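Local coordinates for protein transcriptional regulator, GntR family (Ralstonia eutropha, PDB 3IHU) that probably binds DNA and regulates transcription, as a GntR-family protein that couples a winged helix-turn-helix domain to an all-helical FCD domain, at residues Ala117-Val122 / Ala192-Glu197; Ala127-Gln132 / Ser177-Arg182; Gly28-Thr33 / Ala140-Tyr145. All blocks are in the same frame, centred on the assembly; numbering follows the deposited sequence.

Interaction 1 of 3, residues Ala117-Val122 / Ala192-Glu197; sequences ALRASV and AVLAGE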
loop_
_atom_site.group_PDB
_atom_site.type_symbol
_atom_site.label_atom_id
_atom_site.label_comp_id
_atom_site.label_asym_id
_atom_site.label_seq_id
_atom_site.Cartn_x
_atom_site.Cartn_y
_atom_site.Cartn_z
ATOM N N ALA A 117 1.357 14.037 -13.423
ATOM C CA ALA A 117 0.637 13.074 -12.587
ATOM C C ALA A 117 1.217 13.013 -11.185
ATOM O O ALA A 117 0.483 13.006 -10.218
ATOM C CB ALA A 117 0.651 11.686 -13.241
ATOM N N LEU A 118 2.523 13.010 -11.046
ATOM C CA LEU A 118 3.140 12.847 -9.726
ATOM C C LEU A 118 2.861 14.098 -8.875
ATOM O O LEU A 118 2.392 14.020 -7.733
ATOM C CB LEU A 118 4.656 12.507 -9.827
ATOM C CG LEU A 118 5.228 12.060 -8.496
ATOM C CD1 LEU A 118 4.742 10.588 -8.214
ATOM C CD2 LEU A 118 6.763 12.226 -8.459
ATOM N N ARG A 119 3.075 15.268 -9.468
ATOM C CA ARG A 119 2.773 16.552 -8.808
ATOM C C ARG A 119 1.300 16.659 -8.455
ATOM O O ARG A 119 0.944 17.082 -7.347
ATOM C CB ARG A 119 3.271 17.731 -9.677
ATOM C CG ARG A 119 4.846 17.800 -9.782
ATOM C CD ARG A 119 5.354 19.107 -10.465
ATOM N NE ARG A 119 6.808 19.147 -10.646
ATOM C CZ ARG A 119 7.702 19.339 -9.664
ATOM N NH1 ARG A 119 7.324 19.521 -8.378
ATOM N NH2 ARG A 119 8.993 19.365 -9.954
ATOM N N ALA A 120 0.429 16.213 -9.347
ATOM C CA ALA A 120 -0.992 16.236 -9.047
ATOM C C ALA A 120 -1.329 15.308 -7.875
ATOM O O ALA A 120 -2.115 15.687 -6.981
ATOM C CB ALA A 120 -1.819 15.864 -10.292
ATOM N N SER A 121 -0.728 14.099 -7.861
ATOM C CA SER A 121 -1.021 13.160 -6.832
ATOM C C SER A 121 -0.597 13.777 -5.523
ATOM O O SER A 121 -1.305 13.613 -4.516
ATOM C CB SER A 121 -0.322 11.794 -7.053
ATOM O OG SER A 121 1.081 11.890 -6.848
ATOM N N VAL A 122 0.525 14.498 -5.514
ATOM C CA VAL A 122 0.985 15.133 -4.257
ATOM C C VAL A 122 -0.015 16.204 -3.778
ATOM O O VAL A 122 -0.371 16.236 -2.582
ATOM C CB VAL A 122 2.448 15.684 -4.331
ATOM C CG1 VAL A 122 2.885 16.432 -3.026
ATOM C CG2 VAL A 122 3.381 14.533 -4.535
ATOM N N ALA A 192 12.461 14.261 -4.163
ATOM C CA ALA A 192 13.716 13.566 -4.462
ATOM C C ALA A 192 13.632 12.857 -5.837
ATOM O O ALA A 192 14.561 12.901 -6.678
ATOM C CB ALA A 192 14.070 12.573 -3.328
ATOM N N VAL A 193 12.481 12.259 -6.106
ATOM C CA VAL A 193 12.292 11.574 -7.365
ATOM C C VAL A 193 12.408 12.543 -8.519
ATOM O O VAL A 193 13.153 12.286 -9.483
ATOM C CB VAL A 193 10.967 10.819 -7.396
ATOM C CG1 VAL A 193 10.672 10.367 -8.804
ATOM C CG2 VAL A 193 11.063 9.594 -6.397
ATOM N N LEU A 194 11.672 13.656 -8.407
ATOM C CA LEU A 194 11.629 14.640 -9.479
ATOM C C LEU A 194 12.964 15.284 -9.753
ATOM O O LEU A 194 13.160 15.736 -10.827
ATOM C CB LEU A 194 10.568 15.705 -9.193
ATOM C CG LEU A 194 9.190 15.089 -9.234
ATOM C CD1 LEU A 194 8.119 16.137 -8.944
ATOM C CD2 LEU A 194 9.022 14.428 -10.592
ATOM N N ALA A 195 13.856 15.317 -8.774
ATOM C CA ALA A 195 15.212 15.831 -8.939
ATOM C C ALA A 195 16.153 14.830 -9.670
ATOM O O ALA A 195 17.252 15.185 -10.056
ATOM C CB ALA A 195 15.816 16.162 -7.544
ATOM N N GLY A 196 15.717 13.576 -9.806
ATOM C CA GLY A 196 16.288 12.662 -10.773
ATOM C C GLY A 196 17.495 11.916 -10.288
ATOM O O GLY A 196 18.016 11.095 -11.040
ATOM N N GLU A 197 17.968 12.211 -9.074
ATOM C CA GLU A 197 19.167 11.566 -8.585
ATOM C C GLU A 197 18.800 10.266 -7.803
ATOM O O GLU A 197 18.112 10.317 -6.775
ATOM C CB GLU A 197 19.985 12.515 -7.716
ATOM C CG GLU A 197 21.498 12.006 -7.540
ATOM C CD GLU A 197 21.679 10.854 -6.538
ATOM O OE1 GLU A 197 21.433 11.096 -5.337
ATOM O OE2 GLU A 197 22.106 9.720 -6.963
#
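Leu194 is wedged between Leu118 and Arg119, one methyl for each, and this division separates the buried, apolar side of the contact from the side turned to solvent. Helix 112-130 and helix 179-195 are fairly far apart here, the closest alpha carbons being those of Leu118 and Leu194 at 8.7 Å, so long side chains must span the gap. On the inner side the two leucines slide past each other in opposite directions, and CD2 of Leu118 lies 3.8 Å from CD2 of Leu194. The same Leu118 methyl reaches CG1 of Val193 at 4.3 Å. With CG anti to the backbone N (chi1 -168°), Leu118 projects its branched end across the gap. Leu118 also packs on Leu148 of helix 134-152, while Val193 turns to Ala102 and Ala105 of helix 84-105 and Ala201 of helix 198-219; small and branched apolar residues suit this junction of several helices.

Toward solvent the chemistry changes. Arg119 is exposed, yet its one touch is close: its chain runs extended from CG to NE, carrying the guanidinium out over Leu194. CD1 of Leu194 sits over the centre of one face, 3.3 Å above the plane, so that an apolar methyl meets the flat group. No hydrogen bond crosses between the segments. One turn on from Leu118, buried Ser121 satisfies its own hydroxyl by donating from OG to Leu118 O at 2.7 Å, an oxygen that also accepts from Val122 N. Gly196, with positive phi, is where the chain leaves the helical path, and Glu197 caps the start of helix 198-219. Such apolar packing between antiparallel helices, roofed by a surface arginine, belongs to the helical bundle of the FCD domain.

Interaction 2 of 3, residues Ala127-Gln132 / Ser177-Arg182; sequences AAEKAQ and SLRQMR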
loop_
_atom_site.group_PDB
_atom_site.type_symbol
_atom_site.label_atom_id
_atom_site.label_comp_id
_atom_site.label_asym_id
_atom_site.label_seq_id
_atom_site.Cartn_x
_atom_site.Cartn_y
_atom_site.Cartn_z
ATOM N N ALA A 127 -4.332 18.123 0.112
ATOM C CA ALA A 127 -5.742 18.462 0.279
ATOM C C ALA A 127 -6.482 17.434 1.132
ATOM O O ALA A 127 -7.277 17.802 1.992
ATOM C CB ALA A 127 -6.415 18.620 -1.078
ATOM N N ALA A 128 -6.251 16.136 0.914
ATOM C CA ALA A 128 -6.936 15.152 1.740
ATOM C C ALA A 128 -6.490 15.243 3.203
ATOM O O ALA A 128 -7.330 15.071 4.121
ATOM C CB ALA A 128 -6.750 13.729 1.219
ATOM N N GLU A 129 -5.195 15.475 3.434
ATOM C CA GLU A 129 -4.664 15.539 4.804
ATOM C C GLU A 129 -5.294 16.691 5.576
ATOM O O GLU A 129 -5.724 16.522 6.721
ATOM C CB GLU A 129 -3.169 15.709 4.809
ATOM C CG GLU A 129 -2.501 15.532 6.180
ATOM C CD GLU A 129 -2.637 16.728 7.123
ATOM O OE1 GLU A 129 -2.602 17.894 6.658
ATOM O OE2 GLU A 129 -2.796 16.482 8.347
ATOM N N LYS A 130 -5.340 17.850 4.943
ATOM C CA LYS A 130 -5.991 19.001 5.529
ATOM C C LYS A 130 -7.462 18.674 5.867
ATOM O O LYS A 130 -7.895 18.905 7.010
ATOM C CB LYS A 130 -5.867 20.201 4.587
ATOM C CG LYS A 130 -6.414 21.509 5.146
ATOM C CD LYS A 130 -6.155 22.644 4.185
ATOM C CE LYS A 130 -7.011 23.879 4.515
ATOM N NZ LYS A 130 -6.955 24.854 3.404
ATOM N N ALA A 131 -8.217 18.111 4.915
ATOM C CA ALA A 131 -9.653 17.794 5.136
ATOM C C ALA A 131 -9.872 16.614 6.090
ATOM O O ALA A 131 -11.002 16.217 6.328
ATOM C CB ALA A 131 -10.356 17.524 3.789
ATOM N N GLN A 132 -8.779 16.025 6.593
ATOM C CA GLN A 132 -8.806 14.838 7.501
ATOM C C GLN A 132 -9.646 13.641 6.997
ATOM O O GLN A 132 -10.181 12.828 7.793
ATOM C CB GLN A 132 -9.165 15.236 8.949
ATOM C CG GLN A 132 -7.957 15.880 9.697
ATOM C CD GLN A 132 -8.334 16.470 11.043
ATOM O OE1 GLN A 132 -8.985 15.820 11.853
ATOM N NE2 GLN A 132 -7.915 17.705 11.289
ATOM N N SER A 177 -3.598 7.482 11.968
ATOM C CA SER A 177 -3.208 8.467 12.972
ATOM C C SER A 177 -1.840 9.135 12.711
ATOM O O SER A 177 -1.499 10.104 13.403
ATOM C CB SER A 177 -3.209 7.829 14.384
ATOM O OG SER A 177 -2.097 6.933 14.520
ATOM N N LEU A 178 -1.075 8.613 11.733
ATOM C CA LEU A 178 0.254 9.151 11.390
ATOM C C LEU A 178 0.282 9.940 10.067
ATOM O O LEU A 178 1.363 10.175 9.452
ATOM C CB LEU A 178 1.266 8.006 11.354
ATOM C CG LEU A 178 1.350 7.250 12.701
ATOM C CD1 LEU A 178 2.089 5.935 12.531
ATOM C CD2 LEU A 178 1.987 8.111 13.832
ATOM N N ARG A 179 -0.899 10.389 9.636
ATOM C CA ARG A 179 -1.026 11.027 8.313
ATOM C C ARG A 179 -0.185 12.317 8.113
ATOM O O ARG A 179 0.343 12.574 7.027
ATOM C CB ARG A 179 -2.472 11.340 8.050
ATOM C CG ARG A 179 -2.695 11.780 6.657
ATOM C CD ARG A 179 -4.153 11.892 6.325
ATOM N NE ARG A 179 -4.909 10.690 6.626
ATOM C CZ ARG A 179 -5.984 10.683 7.432
ATOM N NH1 ARG A 179 -6.391 11.797 8.001
ATOM N NH2 ARG A 179 -6.657 9.551 7.673
ATOM N N GLN A 180 -0.078 13.137 9.152
ATOM C CA GLN A 180 0.767 14.331 9.046
ATOM C C GLN A 180 2.187 13.929 8.646
ATOM O O GLN A 180 2.717 14.444 7.690
ATOM C CB GLN A 180 0.796 15.094 10.356
ATOM C CG GLN A 180 -0.602 15.580 10.737
ATOM C CD GLN A 180 -0.663 16.365 12.043
ATOM O OE1 GLN A 180 -1.131 15.859 13.084
ATOM N NE2 GLN A 180 -0.243 17.604 11.983
HETATM N N MSE A 181 2.785 12.988 9.380
HETATM C CA MSE A 181 4.164 12.549 9.151
HETATM C C MSE A 181 4.265 11.881 7.779
HETATM O O MSE A 181 5.222 12.082 7.018
HETATM C CB MSE A 181 4.595 11.573 10.275
HETATM C CG MSE A 181 5.936 10.848 10.091
HETATM SE SE MSE A 181 6.093 9.259 11.243
HETATM C CE MSE A 181 4.968 8.027 10.212
ATOM N N ARG A 182 3.270 11.057 7.463
ATOM C CA ARG A 182 3.323 10.323 6.203
ATOM C C ARG A 182 3.278 11.298 5.021
ATOM O O ARG A 182 3.965 11.119 4.039
ATOM C CB ARG A 182 2.214 9.261 6.139
ATOM C CG ARG A 182 2.371 8.177 7.238
ATOM C CD ARG A 182 1.098 7.309 7.407
ATOM N NE ARG A 182 0.628 6.878 6.102
ATOM C CZ ARG A 182 -0.629 6.799 5.713
ATOM N NH1 ARG A 182 -1.627 7.107 6.537
ATOM N NH2 ARG A 182 -0.888 6.433 4.477
HETATM O O HOH W 1 -5.287 14.178 8.339
#
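The guanidinium of Arg179 meets the backbone of Gln132 obliquely, NH1 standing 3.9 Å from Gln132 C, while a water lies at its edge, in its plane. The place is a Schellman motif, where helix 112-130 ends, set against the first turn of helix 179-195 in the FCD bundle. The carboxylate of Glu129 is turned 47° from the guanidinium, and their charged atoms do not meet: Glu129 OE2 and Arg179 NH1 are 5.9 Å apart, so any attraction between them is probably modest. The carboxylate is more nearly aligned with the amide of Gln180, the planes differing by 21°, although what touches is OE2 against Gln180 CG at 3.4 Å.

Gln132 adopts positive phi and its N bonds back to Glu129 O, closing the last turn. A helix end presents carbonyl oxygens with few partners of their own, and a long cationic residue such as Arg179 is well suited to lie beside it.

The aliphatic parts of Glu129 and Arg179 carry the direct packing, CG to CG at 3.8 Å, their chains crossing at an angle. A bend in the arginine at chi3 (-53°) swings its head toward the end of the neighbouring helix. Arg179 also packs on Phe137 of helix 134-152, as do Ala128 and Arg182, which gives this surface contact an apolar underside. The polar link goes through solvent: Arg179 NH1 donates to the water at 2.6 Å, and the water in turn donates to Glu129 O at 2.9 Å.

Interaction 3 of 3, residues Gly28-Thr33 / Ala140-Tyr145; sequences GLELGT and ARRHFY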
loop_
_atom_site.group_PDB
_atom_site.type_symbol
_atom_site.label_atom_id
_atom_site.label_comp_id
_atom_site.label_asym_id
_atom_site.label_seq_id
_atom_site.Cartn_x
_atom_site.Cartn_y
_atom_site.Cartn_z
ATOM N N GLY A 28 -9.940 -2.138 1.198
ATOM C CA GLY A 28 -10.801 -2.114 2.379
ATOM C C GLY A 28 -10.044 -2.170 3.700
ATOM O O GLY A 28 -10.427 -1.518 4.660
ATOM N N LEU A 29 -8.941 -2.906 3.756
ATOM C CA LEU A 29 -8.136 -2.963 4.984
ATOM C C LEU A 29 -7.567 -1.577 5.274
ATOM O O LEU A 29 -7.631 -1.100 6.385
ATOM C CB LEU A 29 -7.001 -4.003 4.881
ATOM C CG LEU A 29 -7.361 -5.400 5.385
ATOM C CD1 LEU A 29 -6.384 -6.464 4.769
ATOM C CD2 LEU A 29 -7.397 -5.421 6.915
ATOM N N GLU A 30 -7.082 -0.920 4.239
ATOM C CA GLU A 30 -6.573 0.440 4.353
ATOM C C GLU A 30 -7.670 1.432 4.653
ATOM O O GLU A 30 -7.480 2.364 5.420
ATOM C CB GLU A 30 -5.877 0.858 3.044
ATOM C CG GLU A 30 -5.234 2.250 3.152
ATOM C CD GLU A 30 -4.309 2.595 1.998
ATOM O OE1 GLU A 30 -4.267 1.843 0.999
ATOM O OE2 GLU A 30 -3.654 3.655 2.102
ATOM N N LEU A 31 -8.821 1.242 4.028
ATOM C CA LEU A 31 -9.930 2.149 4.237
ATOM C C LEU A 31 -10.689 1.891 5.524
ATOM O O LEU A 31 -11.455 2.762 5.963
ATOM C CB LEU A 31 -10.892 2.092 3.059
ATOM C CG LEU A 31 -10.379 2.650 1.721
ATOM C CD1 LEU A 31 -11.455 2.568 0.618
ATOM C CD2 LEU A 31 -9.937 4.124 1.907
ATOM N N GLY A 32 -10.521 0.709 6.119
ATOM C CA GLY A 32 -11.208 0.399 7.367
ATOM C C GLY A 32 -12.496 -0.380 7.209
ATOM O O GLY A 32 -13.177 -0.596 8.189
ATOM N N THR A 33 -12.839 -0.813 6.005
ATOM C CA THR A 33 -14.065 -1.605 5.811
ATOM C C THR A 33 -13.860 -3.126 6.036
ATOM O O THR A 33 -14.808 -3.850 6.116
ATOM C CB THR A 33 -14.605 -1.431 4.406
ATOM O OG1 THR A 33 -13.551 -1.695 3.484
ATOM C CG2 THR A 33 -15.167 0.030 4.200
ATOM N N ALA A 140 -5.490 8.887 -2.939
ATOM C CA ALA A 140 -4.420 9.675 -3.532
ATOM C C ALA A 140 -3.082 8.971 -3.217
ATOM O O ALA A 140 -2.195 8.989 -4.021
ATOM C CB ALA A 140 -4.411 11.141 -3.012
ATOM N N ARG A 141 -2.960 8.340 -2.054
ATOM C CA ARG A 141 -1.764 7.553 -1.753
ATOM C C ARG A 141 -1.560 6.464 -2.807
ATOM O O ARG A 141 -0.475 6.333 -3.401
ATOM C CB ARG A 141 -1.795 6.958 -0.354
ATOM C CG ARG A 141 -0.438 6.221 0.010
ATOM C CD ARG A 141 -0.635 5.129 1.046
ATOM N NE ARG A 141 -1.458 4.024 0.553
ATOM C CZ ARG A 141 -1.075 3.121 -0.355
ATOM N NH1 ARG A 141 0.113 3.179 -0.967
ATOM N NH2 ARG A 141 -1.915 2.170 -0.717
ATOM N N ARG A 142 -2.604 5.684 -3.055
ATOM C CA ARG A 142 -2.503 4.634 -4.053
ATOM C C ARG A 142 -2.062 5.230 -5.411
ATOM O O ARG A 142 -1.148 4.682 -6.045
ATOM C CB ARG A 142 -3.805 3.817 -4.138
ATOM C CG ARG A 142 -3.609 2.361 -4.561
ATOM C CD ARG A 142 -4.836 1.438 -4.289
ATOM N NE ARG A 142 -5.071 1.159 -2.863
ATOM C CZ ARG A 142 -4.440 0.226 -2.138
ATOM N NH1 ARG A 142 -3.500 -0.542 -2.673
ATOM N NH2 ARG A 142 -4.753 0.073 -0.856
ATOM N N HIS A 143 -2.669 6.341 -5.845
ATOM C CA HIS A 143 -2.294 6.982 -7.084
ATOM C C HIS A 143 -0.823 7.442 -7.155
ATOM O O HIS A 143 -0.151 7.312 -8.187
ATOM C CB HIS A 143 -3.245 8.190 -7.341
ATOM C CG HIS A 143 -3.044 8.827 -8.664
ATOM N ND1 HIS A 143 -3.025 8.100 -9.840
ATOM C CD2 HIS A 143 -2.860 10.126 -9.020
ATOM C CE1 HIS A 143 -2.827 8.922 -10.857
ATOM N NE2 HIS A 143 -2.727 10.153 -10.388
ATOM N N PHE A 144 -0.341 7.995 -6.054
ATOM C CA PHE A 144 1.044 8.398 -5.919
ATOM C C PHE A 144 1.982 7.206 -6.159
ATOM O O PHE A 144 2.887 7.273 -6.992
ATOM C CB PHE A 144 1.229 8.916 -4.495
ATOM C CG PHE A 144 2.598 9.354 -4.171
ATOM C CD1 PHE A 144 3.183 10.372 -4.861
ATOM C CD2 PHE A 144 3.299 8.766 -3.139
ATOM C CE1 PHE A 144 4.443 10.812 -4.521
ATOM C CE2 PHE A 144 4.566 9.207 -2.792
ATOM C CZ PHE A 144 5.125 10.241 -3.500
ATOM N N TYR A 145 1.706 6.098 -5.463
ATOM C CA TYR A 145 2.528 4.883 -5.593
ATOM C C TYR A 145 2.460 4.339 -6.991
ATOM O O TYR A 145 3.488 3.974 -7.566
ATOM C CB TYR A 145 2.093 3.815 -4.583
ATOM C CG TYR A 145 2.728 3.984 -3.230
ATOM C CD1 TYR A 145 2.470 5.074 -2.439
ATOM C CD2 TYR A 145 3.585 2.998 -2.716
ATOM C CE1 TYR A 145 3.058 5.226 -1.208
ATOM C CE2 TYR A 145 4.183 3.155 -1.481
ATOM C CZ TYR A 145 3.915 4.250 -0.737
ATOM O OH TYR A 145 4.512 4.338 0.462
#
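A buried salt-bridge network of Glu30, Arg141 and Arg142 joins the N-terminal GntR-family domain, which probably binds DNA, to the FCD domain. Glu30 leaves the last turn of helix 17-31 and, its CG pointing opposite the backbone N (chi1 -176°) and the chain extended beyond it, reaches straight into the other domain. Arg141 grips its carboxylate side-on with two nitrogens. NE donates to Glu30 OE2 at 2.7 Å and NH2 to Glu30 OE1 at 2.9 Å, both bonds reasonably straight and both arriving on the syn side of the carboxylate. The two planes differ by only 27°, and this paired geometry fixes the rotation of both groups.

Arg142 comes from another direction, its guanidinium turned 74° from the carboxylate. In the conformer described here, one of two modelled, its NH2 forms a salt bridge with Glu30 OE1 at 2.6 Å, while Arg141 NH2 lies over the centre of its face. That second link is therefore less certain than the first. The shared carboxylate probably offsets the closeness of the two cations, the edge of Arg141 meeting the face of Arg142, and glutamate is apt here because it offers two oxygens at the end of a long reach. The remaining nitrogen of Arg141, NH1, is hydrogen-bonded to His165 and rests above the Tyr145 ring, 3.3 Å from its plane and offset toward the rim. All three guanidinium nitrogens thus have a partner in the buried interior.

Helix 17-31 gives way at Gly32, which takes positive phi, and the chain continues toward strand 39-40. Helix 167-172 flanks the junction through Leu29 and Glu30, helix 155-165 packs on Tyr145 and Arg142, and helix 179-195 lies against Arg141 and Tyr145.

Interactions 1 and 2 join the same antiparallel pair, helix 112-130 and helix 179-195, near opposite ends. Interaction 1 is partly buried and mainly apolar; interaction 2 lies at the surface and relies on aliphatic stems and a bridging water. Interaction 3 is the buried one, closest to the centre of the chain, and alone of the three connects the two domains; its charges meet directly, whereas in interaction 2 the opposite charges stay apart and a water links the arginine to a backbone carbonyl. Helix 134-152 brings the three together: Phe144 packs on Leu118, Ser121 and Val122 of interaction 1, and Arg141 touches Arg182 of interaction 2, so the interdomain salt bridge stands on the bundle's framework.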